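Local coordinates for protein GphF (Cystobacter violaceus, PDB 6MFC) that probably decarboxylates a malonyl-type thioester to supply the starter unit of polyketide biosynthesis, using a repurposed GNAT acetyltransferase fold, at residues Leu184-Ile198 with Asn208-Arg220. Sequence-based numbering, arbitrary orientation.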
ATOM      1  N   LEU A 184       7.924   6.228  -2.348  1.00 95.75           N
ATOM      2  CA  LEU A 184       8.662   4.998  -2.613  1.00 95.71           C
ATOM      3  C   LEU A 184       9.739   4.755  -1.563  1.00 95.43           C
ATOM      4  O   LEU A 184       9.926   3.617  -1.116  1.00 90.17           O
ATOM      5  CB  LEU A 184       9.276   5.040  -4.012  1.00 90.58           C
ATOM      6  CG  LEU A 184       8.518   4.239  -5.071  1.00 81.36           C
ATOM      7  CD1 LEU A 184       9.224   4.310  -6.416  1.00 84.80           C
ATOM      8  CD2 LEU A 184       8.361   2.794  -4.618  1.00 78.07           C
ATOM      9  N   GLY A 185      10.452   5.809  -1.155  1.00 99.76           N
ATOM     10  CA  GLY A 185      11.452   5.677  -0.110  1.00103.06           C
ATOM     11  C   GLY A 185      10.902   5.160   1.202  1.00101.54           C
ATOM     12  O   GLY A 185      11.671   4.681   2.043  1.00104.12           O
ATOM     13  N   PHE A 186       9.584   5.255   1.399  1.00 94.69           N
ATOM     14  CA  PHE A 186       8.959   4.656   2.573  1.00 86.38           C
ATOM     15  C   PHE A 186       9.164   3.147   2.593  1.00 81.29           C
ATOM     16  O   PHE A 186       9.504   2.571   3.634  1.00 76.98           O
ATOM     17  CB  PHE A 186       7.468   5.002   2.598  1.00 82.22           C
ATOM     18  CG  PHE A 186       6.710   4.358   3.725  1.00 82.82           C
ATOM     19  CD1 PHE A 186       6.907   4.765   5.033  1.00 92.92           C
ATOM     20  CD2 PHE A 186       5.788   3.356   3.473  1.00 83.33           C
ATOM     21  CE1 PHE A 186       6.208   4.178   6.070  1.00 95.38           C
ATOM     22  CE2 PHE A 186       5.084   2.767   4.506  1.00 89.08           C
ATOM     23  CZ  PHE A 186       5.294   3.178   5.807  1.00 93.27           C
ATOM     24  N   HIS A 187       8.976   2.490   1.448  1.00 85.23           N
ATOM     25  CA  HIS A 187       9.203   1.051   1.376  1.00 83.98           C
ATOM     26  C   HIS A 187      10.673   0.729   1.139  1.00 91.35           C
ATOM     27  O   HIS A 187      11.204  -0.217   1.731  1.00101.72           O
ATOM     28  CB  HIS A 187       8.337   0.436   0.279  1.00 80.05           C
ATOM     29  CG  HIS A 187       6.869   0.516   0.553  1.00 84.71           C
ATOM     30  ND1 HIS A 187       6.209  -0.400   1.344  1.00 87.54           N
ATOM     31  CD2 HIS A 187       5.931   1.402   0.141  1.00 87.93           C
ATOM     32  CE1 HIS A 187       4.928  -0.083   1.409  1.00 86.27           C
ATOM     33  NE2 HIS A 187       4.733   1.007   0.687  1.00 87.69           N
ATOM     34  N   LEU A 188      11.341   1.502   0.279  1.00 92.46           N
ATOM     35  CA  LEU A 188      12.768   1.295   0.052  1.00 95.11           C
ATOM     36  C   LEU A 188      13.562   1.488   1.337  1.00 91.09           C
ATOM     37  O   LEU A 188      14.531   0.764   1.592  1.00 97.92           O
ATOM     38  CB  LEU A 188      13.273   2.246  -1.033  1.00 78.79           C
ATOM     39  CG  LEU A 188      12.578   2.206  -2.395  1.00 88.10           C
ATOM     40  CD1 LEU A 188      13.087   3.329  -3.287  1.00 88.27           C
ATOM     41  CD2 LEU A 188      12.774   0.855  -3.065  1.00 79.63           C
ATOM     42  N   GLY A 189      13.162   2.458   2.162  1.00 82.45           N
ATOM     43  CA  GLY A 189      13.882   2.712   3.396  1.00 86.70           C
ATOM     44  C   GLY A 189      13.798   1.568   4.386  1.00100.89           C
ATOM     45  O   GLY A 189      14.737   1.338   5.153  1.00115.89           O
ATOM     46  N   HIS A 190      12.686   0.833   4.385  1.00 91.45           N
ATOM     47  CA  HIS A 190      12.547  -0.270   5.326  1.00 99.16           C
ATOM     48  C   HIS A 190      13.226  -1.540   4.827  1.00114.36           C
ATOM     49  O   HIS A 190      13.657  -2.365   5.640  1.00136.35           O
ATOM     50  CB  HIS A 190      11.068  -0.523   5.628  1.00 90.31           C
ATOM     51  CG  HIS A 190      10.486   0.439   6.619  1.00 95.98           C
ATOM     52  ND1 HIS A 190      10.114   1.723   6.282  1.00 94.72           N
ATOM     53  CD2 HIS A 190      10.234   0.311   7.944  1.00 93.43           C
ATOM     54  CE1 HIS A 190       9.649   2.341   7.353  1.00 90.29           C
ATOM     55  NE2 HIS A 190       9.711   1.506   8.375  1.00 91.37           N
ATOM     56  N   GLY A 191      13.346  -1.710   3.512  1.00104.41           N
ATOM     57  CA  GLY A 191      14.055  -2.855   2.974  1.00104.65           C
ATOM     58  C   GLY A 191      13.434  -3.443   1.726  1.00106.85           C
ATOM     59  O   GLY A 191      13.842  -4.515   1.267  1.00112.02           O
ATOM     60  N   ALA A 192      12.447  -2.754   1.161  1.00103.39           N
ATOM     61  CA  ALA A 192      11.779  -3.242  -0.035  1.00 98.30           C
ATOM     62  C   ALA A 192      12.632  -2.990  -1.268  1.00 98.12           C
ATOM     63  O   ALA A 192      13.223  -1.920  -1.427  1.00102.36           O
ATOM     64  CB  ALA A 192      10.417  -2.571  -0.207  1.00 99.31           C
ATOM     65  N   ARG A 193      12.695  -3.989  -2.139  1.00 94.03           N
ATOM     66  CA  ARG A 193      13.314  -3.848  -3.446  1.00 81.50           C
ATOM     67  C   ARG A 193      12.230  -3.673  -4.502  1.00 72.69           C
ATOM     68  O   ARG A 193      11.125  -4.206  -4.377  1.00 80.48           O
ATOM     69  CB  ARG A 193      14.185  -5.062  -3.780  1.00 88.35           C
ATOM     70  CG  ARG A 193      13.412  -6.361  -3.912  1.00 97.64           C
ATOM     71  CD  ARG A 193      14.313  -7.501  -4.347  1.00107.42           C
ATOM     72  NE  ARG A 193      13.539  -8.665  -4.767  1.00113.00           N
ATOM     73  CZ  ARG A 193      13.066  -8.836  -5.997  1.00122.98           C
ATOM     74  NH1 ARG A 193      13.287  -7.918  -6.928  1.00125.06           N
ATOM     75  NH2 ARG A 193      12.371  -9.925  -6.297  1.00127.44           N
ATOM     76  N   ILE A 194      12.552  -2.905  -5.542  1.00 71.96           N
ATOM     77  CA  ILE A 194      11.598  -2.673  -6.619  1.00 75.08           C
ATOM     78  C   ILE A 194      11.493  -3.926  -7.478  1.00 78.82           C
ATOM     79  O   ILE A 194      12.507  -4.523  -7.864  1.00 84.11           O
ATOM     80  CB  ILE A 194      12.016  -1.452  -7.448  1.00 83.08           C
ATOM     81  CG1 ILE A 194      11.937  -0.188  -6.590  1.00 90.76           C
ATOM     82  CG2 ILE A 194      11.144  -1.316  -8.684  1.00 79.68           C
ATOM     83  CD1 ILE A 194      12.465   1.048  -7.271  1.00102.51           C
ATOM     84  N   GLY A 195      10.261  -4.339  -7.773  1.00 81.33           N
ATOM     85  CA  GLY A 195      10.018  -5.531  -8.559  1.00 87.33           C
ATOM     86  C   GLY A 195       9.472  -5.301  -9.948  1.00 88.60           C
ATOM     87  O   GLY A 195       9.113  -6.275 -10.624  1.00 89.06           O
ATOM     88  N   GLY A 196       9.385  -4.058 -10.404  1.00 82.72           N
ATOM     89  CA  GLY A 196       8.896  -3.749 -11.732  1.00 69.65           C
ATOM     90  C   GLY A 196       7.824  -2.678 -11.706  1.00 72.02           C
ATOM     91  O   GLY A 196       7.334  -2.264 -10.657  1.00 77.83           O
ATOM     92  N   ILE A 197       7.467  -2.235 -12.908  1.00 64.75           N
ATOM     93  CA  ILE A 197       6.467  -1.194 -13.110  1.00 72.70           C
ATOM     94  C   ILE A 197       5.312  -1.781 -13.907  1.00 82.42           C
ATOM     95  O   ILE A 197       5.528  -2.410 -14.950  1.00 94.58           O
ATOM     96  CB  ILE A 197       7.063   0.027 -13.832  1.00 67.09           C
ATOM     97  CG1 ILE A 197       8.313   0.519 -13.100  1.00 75.54           C
ATOM     98  CG2 ILE A 197       6.034   1.138 -13.934  1.00 70.81           C
ATOM     99  CD1 ILE A 197       9.044   1.627 -13.821  1.00 87.17           C
ATOM    100  N   ILE A 198       4.094  -1.574 -13.419  1.00 68.56           N
ATOM    101  CA  ILE A 198       2.881  -2.025 -14.091  1.00 60.30           C
ATOM    102  C   ILE A 198       2.324  -0.846 -14.877  1.00 66.77           C
ATOM    103  O   ILE A 198       1.824   0.122 -14.292  1.00 80.35           O
ATOM    104  CB  ILE A 198       1.848  -2.563 -13.092  1.00 66.78           C
ATOM    105  CG1 ILE A 198       2.463  -3.659 -12.222  1.00 72.12           C
ATOM    106  CG2 ILE A 198       0.624  -3.086 -13.822  1.00 57.75           C
ATOM    107  CD1 ILE A 198       1.575  -4.082 -11.075  1.00 76.08           C
ATOM    108  N   ASN A 208       1.267   9.589 -11.624  1.00 87.74           N
ATOM    109  CA  ASN A 208       2.154   8.471 -11.914  1.00 86.14           C
ATOM    110  C   ASN A 208       2.025   7.991 -13.352  1.00 94.20           C
ATOM    111  O   ASN A 208       2.533   6.912 -13.680  1.00 98.44           O
ATOM    112  CB  ASN A 208       1.884   7.319 -10.945  1.00 71.77           C
ATOM    113  CG  ASN A 208       2.470   7.568  -9.571  1.00 84.43           C
ATOM    114  OD1 ASN A 208       3.468   6.957  -9.192  1.00 95.58           O
ATOM    115  ND2 ASN A 208       1.857   8.477  -8.818  1.00 82.83           N
ATOM    116  N   ASP A 209       1.363   8.765 -14.213  1.00 92.61           N
ATOM    117  CA  ASP A 209       1.114   8.372 -15.600  1.00 89.58           C
ATOM    118  C   ASP A 209       0.404   7.022 -15.661  1.00 72.21           C
ATOM    119  O   ASP A 209       0.654   6.198 -16.543  1.00 73.92           O
ATOM    120  CB  ASP A 209       2.414   8.355 -16.409  1.00100.91           C
ATOM    121  CG  ASP A 209       2.951   9.748 -16.674  1.00112.31           C
ATOM    122  OD1 ASP A 209       3.167  10.499 -15.700  1.00119.69           O
ATOM    123  OD2 ASP A 209       3.165  10.090 -17.855  1.00114.18           O
ATOM    124  N   GLY A 210      -0.491   6.796 -14.701  1.00 68.27           N
ATOM    125  CA  GLY A 210      -1.223   5.552 -14.601  1.00 65.45           C
ATOM    126  C   GLY A 210      -0.405   4.349 -14.193  1.00 63.49           C
ATOM    127  O   GLY A 210      -0.960   3.247 -14.116  1.00 61.80           O
ATOM    128  N   ALA A 211       0.884   4.516 -13.920  1.00 64.31           N
ATOM    129  CA  ALA A 211       1.745   3.381 -13.638  1.00 78.00           C
ATOM    130  C   ALA A 211       1.652   2.977 -12.169  1.00 75.25           C
ATOM    131  O   ALA A 211       1.032   3.649 -11.342  1.00 83.18           O
ATOM    132  CB  ALA A 211       3.193   3.702 -14.008  1.00 89.23           C
ATOM    133  N   GLY A 212       2.286   1.850 -11.855  1.00 68.28           N
ATOM    134  CA  GLY A 212       2.382   1.363 -10.495  1.00 70.94           C
ATOM    135  C   GLY A 212       3.682   0.622 -10.263  1.00 81.38           C
ATOM    136  O   GLY A 212       4.100  -0.184 -11.101  1.00 86.76           O
ATOM    137  N   VAL A 213       4.333   0.880  -9.134  1.00 81.04           N
ATOM    138  CA  VAL A 213       5.648   0.323  -8.837  1.00 78.79           C
ATOM    139  C   VAL A 213       5.478  -0.842  -7.871  1.00 73.05           C
ATOM    140  O   VAL A 213       4.905  -0.681  -6.787  1.00 74.00           O
ATOM    141  CB  VAL A 213       6.590   1.389  -8.256  1.00 77.52           C
ATOM    142  CG1 VAL A 213       7.906   0.760  -7.827  1.00 65.05           C
ATOM    143  CG2 VAL A 213       6.826   2.489  -9.278  1.00 69.75           C
ATOM    144  N   ILE A 214       5.981  -2.008  -8.261  1.00 65.33           N
ATOM    145  CA  ILE A 214       5.920  -3.196  -7.415  1.00 71.50           C
ATOM    146  C   ILE A 214       7.083  -3.161  -6.430  1.00 81.14           C
ATOM    147  O   ILE A 214       8.251  -3.147  -6.832  1.00 88.83           O
ATOM    148  CB  ILE A 214       5.952  -4.478  -8.258  1.00 71.01           C
ATOM    149  CG1 ILE A 214       4.738  -4.543  -9.184  1.00 68.97           C
ATOM    150  CG2 ILE A 214       6.005  -5.706  -7.359  1.00 72.82           C
ATOM    151  CD1 ILE A 214       4.721  -5.764 -10.075  1.00 67.15           C
ATOM    152  N   VAL A 215       6.765  -3.146  -5.140  1.00 79.18           N
ATOM    153  CA  VAL A 215       7.759  -3.251  -4.079  1.00 80.12           C
ATOM    154  C   VAL A 215       7.630  -4.627  -3.443  1.00 80.73           C
ATOM    155  O   VAL A 215       6.532  -5.185  -3.344  1.00 75.61           O
ATOM    156  CB  VAL A 215       7.600  -2.132  -3.026  1.00 75.77           C
ATOM    157  CG1 VAL A 215       7.818  -0.771  -3.664  1.00 77.44           C
ATOM    158  CG2 VAL A 215       6.230  -2.195  -2.374  1.00 74.53           C
ATOM    159  N   ILE A 216       8.763  -5.187  -3.026  1.00 82.90           N
ATOM    160  CA  ILE A 216       8.808  -6.529  -2.454  1.00 81.15           C
ATOM    161  C   ILE A 216       9.586  -6.471  -1.148  1.00 85.06           C
ATOM    162  O   ILE A 216      10.767  -6.102  -1.141  1.00 77.22           O
ATOM    163  CB  ILE A 216       9.446  -7.548  -3.414  1.00 77.58           C
ATOM    164  CG1 ILE A 216       8.658  -7.622  -4.724  1.00 73.95           C
ATOM    165  CG2 ILE A 216       9.516  -8.918  -2.759  1.00 73.80           C
ATOM    166  CD1 ILE A 216       9.240  -8.592  -5.725  1.00 77.93           C
ATOM    167  N   HIS A 217       8.929  -6.839  -0.049  1.00 88.84           N
ATOM    168  CA  HIS A 217       9.570  -6.942   1.262  1.00 83.53           C
ATOM    169  C   HIS A 217       9.880  -8.412   1.515  1.00 86.72           C
ATOM    170  O   HIS A 217       9.020  -9.169   1.972  1.00 93.43           O
ATOM    171  CB  HIS A 217       8.679  -6.376   2.364  1.00 76.32           C
ATOM    172  CG  HIS A 217       8.547  -4.885   2.345  1.00 78.61           C
ATOM    173  ND1 HIS A 217       9.390  -4.054   3.051  1.00 85.73           N
ATOM    174  CD2 HIS A 217       7.658  -4.077   1.723  1.00 77.58           C
ATOM    175  CE1 HIS A 217       9.031  -2.798   2.858  1.00 86.57           C
ATOM    176  NE2 HIS A 217       7.982  -2.784   2.054  1.00 80.24           N
ATOM    177  N   ALA A 218      11.108  -8.820   1.207  1.00 88.36           N
ATOM    178  CA  ALA A 218      11.546 -10.164   1.554  1.00 90.18           C
ATOM    179  C   ALA A 218      11.518 -10.346   3.067  1.00 90.45           C
ATOM    180  O   ALA A 218      11.754  -9.408   3.831  1.00101.94           O
ATOM    181  CB  ALA A 218      12.952 -10.429   1.013  1.00 94.25           C
ATOM    182  N   LEU A 219      11.218 -11.570   3.501  1.00 87.85           N
ATOM    183  CA  LEU A 219      11.046 -11.853   4.918  1.00 94.59           C
ATOM    184  C   LEU A 219      12.136 -12.735   5.510  1.00118.01           C
ATOM    185  O   LEU A 219      12.235 -12.819   6.738  1.00132.61           O
ATOM    186  CB  LEU A 219       9.682 -12.511   5.168  1.00 92.37           C
ATOM    187  CG  LEU A 219       8.452 -11.673   4.816  1.00 89.18           C
ATOM    188  CD1 LEU A 219       7.184 -12.349   5.307  1.00 86.11           C
ATOM    189  CD2 LEU A 219       8.567 -10.267   5.384  1.00 83.88           C
ATOM    190  N   ARG A 220      12.945 -13.395   4.687  1.00132.40           N
ATOM    191  CA  ARG A 220      13.973 -14.297   5.199  1.00143.13           C
ATOM    192  C   ARG A 220      15.305 -14.087   4.486  1.00137.91           C
ATOM    193  O   ARG A 220      15.409 -14.266   3.272  1.00130.49           O
ATOM    194  CB  ARG A 220      13.520 -15.753   5.061  1.00157.06           C
ATOM    195  CG  ARG A 220      12.154 -16.024   5.672  1.00158.35           C
ATOM    196  CD  ARG A 220      11.728 -17.471   5.529  1.00166.50           C
ATOM    197  NE  ARG A 220      10.332 -17.646   5.918  1.00164.15           N
ATOM    198  CZ  ARG A 220       9.912 -17.745   7.176  1.00161.65           C
ATOM    199  NH1 ARG A 220      10.783 -17.688   8.174  1.00162.88           N
ATOM    200  NH2 ARG A 220       8.621 -17.900   7.434  1.00157.14           N
TER
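His187 and His217 meet rim to rim, their planes turned 60° apart, and a hydrogen bond joins His187 ND1 to His217 NE2 at 3.1 Å. With CG anti to its carbonyl carbon (chi1 -66°), His187 drops its ring off helix 182-190 onto strand 212-218. Val215 CG2 lies over one face of that ring, 4.2 Å from its centroid, with Phe186 CD2 over the opposite face, toward its rim. The His217 ring takes the methyl of Ala192 on one face, CB sitting 3.4 Å from the centroid in a CH-pi contact. About one turn earlier in the helix, Leu184 slants across the strand and sets CD2 against Val215 CG1 (3.7 Å) and Val213 CG1 (3.8 Å).

After helix 182-190 the chain turns back at Gly191 and runs antiparallel to 212-218, with Arg193 and Ile216 exchanging two backbone hydrogen bonds. On the sheet face away from helix 182-190, the extended Arg193 lies beside Ile216, whose CD1 comes over the guanidinium, 3.5 Å from NH2.

Strand 193-198 forms an edge of the seven-stranded GNAT-type sheet. Strand 212-218 is inserted between it and strand 148-153, while helices 168-172 and 128-140 pack against Leu184 and His190, respectively.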